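SusD superfamily protein (Bacteroides vulgatus, PDB 3MYV) probably binds polysaccharide at the outer-membrane surface, as SusD-family proteins do in glycan capture. Local coordinates at residues A[169-173]-A[195-200]. Residues are numbered along the deposited sequence; the frame is centred on the assembly and turned at random.
Sequences ETLEE and LLARIY. With EDO (1,2-ethanediol), chain I.
Leu171 and Leu196 are the closest CA pair of segments 169-173 and 195-200, 6.4 Å apart, where the two run antiparallel at 151° and the axes of these short segments approach to 10.3 Å. They are turns of helices 160-177 and 189-202, neighbours in a helical hairpin within the TPR-like helical part of the SusD fold. Leu171 carries the apolar half. Its CG is roughly anti to the backbone N (chi1 -153°), which directs the isobutyl group at the other helix and lays CD2 among three residues there: against Leu195 CG, against Leu196 CB and 3.7 Å from Ile199 CD1. The two leucines interdigitate, each pointing at the other's helix, with Leu196 CB and CD1 alongside the Leu171 side chain, and Leu196 CD2 reaches on to Glu172 CG at 3.8 Å. The other branch of Leu196, CD1, sits over one face of the Tyr200 ring, offset toward its rim. Beside this apolar patch, the extended chain of Glu172 brings OE2 to the ring edge, in plane, where Tyr200 OH donates a 2.6 Å hydrogen bond to its anti lone pair; carboxylate and ring planes stand 57° apart. Helix 206-223 packs on Leu196 and Tyr200 through Leu212, while Phe122 of helix 103-128 meets Ile199. Away from the interface, Arg198 bonds through NH1 to O2 of a 1,2-ethanediol, probably from the crystallisation liquor, and makes a salt bridge to Glu336. An alanine in place of Glu172 would probably leave the Tyr200 hydroxyl without this acceptor and strip Leu196 CD2 of a methylene neighbour. Chemically, the helix pair is joined by leucine and isoleucine packing with one short polar tie at the partly exposed Glu172, which anchors the hydroxyl end of Tyr200 while Leu196 CD1 packs against the ring face.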
ATOM      1  N   GLU A 169     -11.880  11.445   8.688  1.00 16.29           N
ATOM      2  CA  GLU A 169     -11.979  12.788   9.282  1.00 17.09           C
ATOM      3  C   GLU A 169     -10.601  13.412   9.427  1.00 15.95           C
ATOM      4  O   GLU A 169     -10.414  14.602   9.175  1.00 15.75           O
ATOM      5  CB  GLU A 169     -12.632  12.742  10.659  1.00 20.40           C
ATOM      6  CG  GLU A 169     -14.123  12.890  10.663  1.00 32.90           C
ATOM      7  CD  GLU A 169     -14.724  12.869  12.081  1.00 44.90           C
ATOM      8  OE1 GLU A 169     -14.064  13.351  13.045  1.00 37.42           O
ATOM      9  OE2 GLU A 169     -15.857  12.350  12.215  1.00 47.68           O
ATOM     10  N   THR A 170      -9.656  12.602   9.877  1.00 16.27           N
ATOM     11  CA  THR A 170      -8.279  13.039  10.035  1.00 17.33           C
ATOM     12  C   THR A 170      -7.658  13.474   8.710  1.00 16.50           C
ATOM     13  O   THR A 170      -7.053  14.545   8.606  1.00 16.33           O
ATOM     14  CB  THR A 170      -7.453  11.921  10.663  1.00 18.64           C
ATOM     15  OG1 THR A 170      -7.971  11.663  11.958  1.00 15.35           O
ATOM     16  CG2 THR A 170      -5.997  12.326  10.768  1.00 16.58           C
ATOM     17  N   LEU A 171      -7.819  12.646   7.688  1.00 15.89           N
ATOM     18  CA  LEU A 171      -7.227  12.934   6.400  1.00 16.08           C
ATOM     19  C   LEU A 171      -7.957  14.087   5.687  1.00 16.14           C
ATOM     20  O   LEU A 171      -7.303  14.922   5.087  1.00 16.61           O
ATOM     21  CB  LEU A 171      -7.175  11.637   5.583  1.00 18.12           C
ATOM     22  CG  LEU A 171      -6.148  11.399   4.497  1.00 26.23           C
ATOM     23  CD1 LEU A 171      -4.754  11.896   4.817  1.00 12.35           C
ATOM     24  CD2 LEU A 171      -6.216   9.895   4.196  1.00 23.29           C
ATOM     25  N   GLU A 172      -9.288  14.192   5.814  1.00 16.56           N
ATOM     26  CA  GLU A 172     -10.016  15.327   5.245  1.00 16.75           C
ATOM     27  C   GLU A 172      -9.480  16.642   5.845  1.00 18.41           C
ATOM     28  O   GLU A 172      -9.211  17.597   5.116  1.00 17.72           O
ATOM     29  CB  GLU A 172     -11.542  15.188   5.456  1.00 17.97           C
ATOM     30  CG  GLU A 172     -12.146  14.046   4.654  1.00 16.90           C
ATOM     31  CD  GLU A 172     -13.606  13.761   5.017  1.00 19.44           C
ATOM     32  OE1 GLU A 172     -14.040  14.127   6.127  1.00 19.76           O
ATOM     33  OE2 GLU A 172     -14.316  13.152   4.194  1.00 21.35           O
ATOM     34  N   GLU A 173      -9.259  16.667   7.158  1.00 20.38           N
ATOM     35  CA  GLU A 173      -8.675  17.846   7.785  1.00 19.95           C
ATOM     36  C   GLU A 173      -7.210  18.078   7.364  1.00 18.69           C
ATOM     37  O   GLU A 173      -6.825  19.219   7.058  1.00 19.02           O
ATOM     38  CB  GLU A 173      -8.835  17.805   9.302  1.00 19.77           C
ATOM     39  CG  GLU A 173      -8.317  19.053   9.955  1.00 22.06           C
ATOM     40  CD  GLU A 173      -8.441  19.072  11.462  1.00 29.56           C
ATOM     41  OE1 GLU A 173      -9.079  18.155  12.044  1.00 26.49           O
ATOM     42  OE2 GLU A 173      -7.882  20.022  12.050  1.00 30.55           O
ATOM     43  N   LEU A 195      -4.291   9.238  -1.096  1.00 16.25           N
ATOM     44  CA  LEU A 195      -4.532   8.250  -0.050  1.00 15.50           C
ATOM     45  C   LEU A 195      -6.018   8.271   0.382  1.00 14.21           C
ATOM     46  O   LEU A 195      -6.645   7.215   0.552  1.00 11.96           O
ATOM     47  CB  LEU A 195      -3.600   8.507   1.153  1.00 14.89           C
ATOM     48  CG  LEU A 195      -3.727   7.599   2.372  1.00 14.64           C
ATOM     49  CD1 LEU A 195      -3.576   6.132   2.017  1.00 11.81           C
ATOM     50  CD2 LEU A 195      -2.734   7.989   3.485  1.00 12.22           C
ATOM     51  N   LEU A 196      -6.555   9.473   0.549  1.00 12.66           N
ATOM     52  CA  LEU A 196      -7.970   9.669   0.919  1.00 14.30           C
ATOM     53  C   LEU A 196      -8.917   9.067  -0.127  1.00 14.14           C
ATOM     54  O   LEU A 196      -9.947   8.486   0.229  1.00 14.01           O
ATOM     55  CB  LEU A 196      -8.264  11.163   1.109  1.00 12.96           C
ATOM     56  CG  LEU A 196      -9.677  11.545   1.575  1.00 16.42           C
ATOM     57  CD1 LEU A 196     -10.025  10.778   2.852  1.00 17.69           C
ATOM     58  CD2 LEU A 196      -9.856  13.048   1.770  1.00 14.80           C
ATOM     59  N   ALA A 197      -8.596   9.229  -1.426  1.00 13.91           N
ATOM     60  CA  ALA A 197      -9.431   8.615  -2.471  1.00 13.62           C
ATOM     61  C   ALA A 197      -9.410   7.098  -2.306  1.00 13.19           C
ATOM     62  O   ALA A 197     -10.458   6.458  -2.429  1.00 13.31           O
ATOM     63  CB  ALA A 197      -8.981   9.010  -3.863  1.00 14.57           C
ATOM     64  N   ARG A 198      -8.230   6.526  -2.033  1.00 14.39           N
ATOM     65  CA  ARG A 198      -8.136   5.070  -1.782  1.00 13.40           C
ATOM     66  C   ARG A 198      -8.998   4.672  -0.598  1.00 13.44           C
ATOM     67  O   ARG A 198      -9.742   3.675  -0.655  1.00 12.99           O
ATOM     68  CB  ARG A 198      -6.673   4.651  -1.568  1.00 14.76           C
ATOM     69  CG  ARG A 198      -6.436   3.188  -1.262  1.00 12.35           C
ATOM     70  CD  ARG A 198      -5.112   2.994  -0.562  1.00 12.49           C
ATOM     71  NE  ARG A 198      -3.982   3.176  -1.482  1.00 11.52           N
ATOM     72  CZ  ARG A 198      -2.708   3.085  -1.125  1.00 13.87           C
ATOM     73  NH1 ARG A 198      -2.384   2.841   0.145  1.00 14.92           N
ATOM     74  NH2 ARG A 198      -1.753   3.255  -2.029  1.00 15.49           N
ATOM     75  N   ILE A 199      -8.886   5.431   0.500  1.00 12.69           N
ATOM     76  CA  ILE A 199      -9.592   5.068   1.718  1.00 12.16           C
ATOM     77  C   ILE A 199     -11.109   5.194   1.521  1.00 13.81           C
ATOM     78  O   ILE A 199     -11.870   4.326   1.981  1.00 12.41           O
ATOM     79  CB  ILE A 199      -9.032   5.847   2.959  1.00 12.01           C
ATOM     80  CG1 ILE A 199      -7.620   5.321   3.298  1.00 16.78           C
ATOM     81  CG2 ILE A 199      -9.944   5.696   4.206  1.00 13.28           C
ATOM     82  CD1 ILE A 199      -6.804   6.245   4.241  1.00 15.51           C
ATOM     83  N   TYR A 200     -11.556   6.251   0.841  1.00 13.65           N
ATOM     84  CA  TYR A 200     -12.987   6.357   0.488  1.00 13.81           C
ATOM     85  C   TYR A 200     -13.445   5.086  -0.242  1.00 13.12           C
ATOM     86  O   TYR A 200     -14.480   4.501   0.081  1.00 14.26           O
ATOM     87  CB  TYR A 200     -13.262   7.551  -0.427  1.00 14.51           C
ATOM     88  CG  TYR A 200     -13.323   8.927   0.197  1.00 17.80           C
ATOM     89  CD1 TYR A 200     -13.911   9.154   1.443  1.00 19.46           C
ATOM     90  CD2 TYR A 200     -12.795  10.028  -0.492  1.00 14.45           C
ATOM     91  CE1 TYR A 200     -13.975  10.446   1.977  1.00 15.91           C
ATOM     92  CE2 TYR A 200     -12.845  11.274   0.024  1.00 13.78           C
ATOM     93  CZ  TYR A 200     -13.433  11.494   1.259  1.00 18.88           C
ATOM     94  OH  TYR A 200     -13.451  12.786   1.747  1.00 17.06           O
TER
HETATM   95  C1  EDO I 516       1.036  -0.193  -0.280  1.00 34.68           C
HETATM   96  O1  EDO I 516      -0.042  -1.043  -0.648  1.00 30.09           O
HETATM   97  C2  EDO I 516       0.613   1.278  -0.344  1.00 27.42           C
HETATM   98  O2  EDO I 516      -0.076   1.709   0.879  1.00 23.79           O